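Local coordinates for response regulator ChrA (Corynebacterium diphtheriae, PDB 4YN8), which probably binds DNA to regulate transcription as the response regulator of a haem-sensing two-component system, at residues Ala87-Ala92 with Asn130-Arg135. The protein carries 1 engineered substitution. Residues are numbered along the deposited sequence; the frame is centred on the assembly and turned at random. Where two conformers were deposited one is given.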
loop_
_atom_site.group_PDB
_atom_site.type_symbol
_atom_site.label_atom_id
_atom_site.label_comp_id
_atom_site.label_asym_id
_atom_site.label_seq_id
_atom_site.Cartn_x
_atom_site.Cartn_y
_atom_site.Cartn_z
ATOM N N ALA A 87 -2.544 3.716 -4.579
ATOM C CA ALA A 87 -2.354 2.271 -4.566
ATOM C C ALA A 87 -1.976 1.735 -3.181
ATOM O O ALA A 87 -1.609 2.497 -2.291
ATOM C CB ALA A 87 -1.275 1.888 -5.526
ATOM N N ASP A 88 -1.965 0.407 -3.062
ATOM C CA ASP A 88 -1.633 -0.244 -1.811
ATOM C C ASP A 88 -0.128 -0.371 -1.691
ATOM O O ASP A 88 0.483 -1.426 -2.011
ATOM C CB ASP A 88 -2.267 -1.624 -1.716
ATOM C CG ASP A 88 -2.280 -2.161 -0.303
ATOM O OD1 ASP A 88 -1.521 -1.704 0.577
ATOM O OD2 ASP A 88 -3.070 -3.087 -0.102
ATOM N N ILE A 89 0.474 0.738 -1.265
ATOM C CA ILE A 89 1.936 0.807 -1.216
ATOM C C ILE A 89 2.483 -0.206 -0.182
ATOM O O ILE A 89 3.540 -0.798 -0.432
ATOM C CB ILE A 89 2.415 2.256 -0.963
ATOM C CG1 ILE A 89 3.960 2.341 -1.001
ATOM C CG2 ILE A 89 1.903 2.728 0.368
ATOM C CD1 ILE A 89 4.460 3.783 -0.992
ATOM N N LEU A 90 1.797 -0.427 0.927
ATOM C CA LEU A 90 2.268 -1.415 1.887
ATOM C C LEU A 90 2.279 -2.820 1.257
ATOM O O LEU A 90 3.273 -3.542 1.386
ATOM C CB LEU A 90 1.456 -1.395 3.141
ATOM C CG LEU A 90 1.811 -2.472 4.190
ATOM C CD1 LEU A 90 3.248 -2.329 4.635
ATOM C CD2 LEU A 90 0.824 -2.396 5.381
ATOM N N ALA A 91 1.197 -3.198 0.575
ATOM C CA ALA A 91 1.203 -4.539 -0.074
ATOM C C ALA A 91 2.314 -4.631 -1.109
ATOM O O ALA A 91 2.909 -5.714 -1.267
ATOM C CB ALA A 91 -0.146 -4.860 -0.693
ATOM N N ALA A 92 2.593 -3.531 -1.828
ATOM C CA ALA A 92 3.669 -3.508 -2.830
ATOM C C ALA A 92 5.027 -3.723 -2.191
ATOM O O ALA A 92 5.856 -4.508 -2.686
ATOM C CB ALA A 92 3.668 -2.220 -3.661
ATOM N N ASN A 130 9.940 6.678 2.955
ATOM C CA ASN A 130 9.275 7.805 3.559
ATOM C C ASN A 130 7.747 7.843 3.169
ATOM O O ASN A 130 6.876 8.071 4.014
ATOM C CB ASN A 130 10.068 9.107 3.231
ATOM C CG ASN A 130 11.511 9.148 3.812
ATOM O OD1 ASN A 130 11.902 8.437 4.748
ATOM N ND2 ASN A 130 12.333 10.026 3.219
ATOM N N ALA A 131 7.414 7.584 1.884
ATOM C CA ALA A 131 6.039 7.527 1.415
ATOM C C ALA A 131 5.242 6.432 2.138
ATOM O O ALA A 131 4.059 6.578 2.475
ATOM C CB ALA A 131 6.032 7.278 -0.119
ATOM N N LEU A 132 5.897 5.306 2.387
ATOM C CA LEU A 132 5.257 4.197 3.055
ATOM C C LEU A 132 4.929 4.589 4.493
ATOM O O LEU A 132 3.851 4.361 4.962
ATOM C CB LEU A 132 6.182 3.003 3.046
ATOM C CG LEU A 132 5.718 1.783 3.869
ATOM C CD1 LEU A 132 4.412 1.215 3.344
ATOM C CD2 LEU A 132 6.803 0.729 3.926
ATOM N N MET A 133 5.889 5.202 5.179
ATOM C CA MET A 133 5.684 5.626 6.571
ATOM C C MET A 133 4.584 6.634 6.692
ATOM O O MET A 133 3.702 6.521 7.535
ATOM C CB MET A 133 6.956 6.233 7.098
ATOM C CG MET A 133 7.975 5.174 7.346
ATOM S SD MET A 133 7.947 4.743 9.079
ATOM C CE MET A 133 8.546 6.256 9.842
ATOM N N GLN A 134 4.568 7.595 5.779
ATOM C CA GLN A 134 3.497 8.599 5.755
ATOM C C GLN A 134 2.134 7.968 5.559
ATOM O O GLN A 134 1.185 8.348 6.197
ATOM C CB GLN A 134 3.693 9.606 4.629
ATOM C CG GLN A 134 4.952 10.444 4.657
ATOM C CD GLN A 134 4.653 11.881 4.230
ATOM O OE1 GLN A 134 3.495 12.285 4.203
ATOM N NE2 GLN A 134 5.692 12.657 3.944
ATOM N N ARG A 135 2.049 6.973 4.659
ATOM C CA ARG A 135 0.789 6.337 4.364
ATOM C C ARG A 135 0.275 5.531 5.550
ATOM O O ARG A 135 -0.903 5.623 5.869
ATOM C CB ARG A 135 0.932 5.426 3.134
ATOM C CG ARG A 135 -0.267 4.596 2.781
ATOM C CD ARG A 135 -1.502 5.440 2.370
ATOM N NE ARG A 135 -2.467 4.500 1.841
ATOM C CZ ARG A 135 -2.467 4.031 0.585
ATOM N NH1 ARG A 135 -1.654 4.563 -0.329
ATOM N NH2 ARG A 135 -3.387 3.150 0.229
#
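The guanidinium of Arg135 reaches across to the carbonyl oxygen of Ala87, just ahead of helix 89-94, and both terminal nitrogens share this one acceptor. Arg135 NH1 makes the better bond, 2.8 Å to Ala87 O. It arrives nearly in line with the C=O bond (161° at the oxygen), the acceptor somewhat tilted from the guanidinium plane. Arg135 NH2 adds a weak bond of 3.2 Å to Ala87 O. A third, likewise weak, donor is Ile89 N, which closes the inverse gamma turn centred on Asp88. The neighbouring carboxylate is engaged elsewhere: Asp88 is the N-cap, and its OD1 accepts from Ala91 N, 3.1 Å away, from above the carboxylate plane. Asp88 OD1 stays 5.2 Å from Arg135 NH2, so the opposite charges probably attract only at a distance.

Beside these polar groups the contact is apolar. Arg135, bent at chi2, runs past Ile89 in the opposite direction, its CG 3.7 Å from Ile89 CG2. With CG1 anti to the backbone N (chi1 -176°), Ile89 extends CD1 to Ala131 CB, 3.9 Å away, while Leu132 CD1 rests on Leu90 CA at 3.7 Å.

The contact thus joins the start of helix 89-94 to helix 126-136, which follows the short strand 123-124, an addition to the five-stranded parallel sheet of the receiver fold at its edge, beside strand 99-102. Ala87 also touches the Ile55-Gln56 loop beside Asp54, a magnesium ligand, and Ala91 and Ala92 lean on Ile63 of helix 62-72.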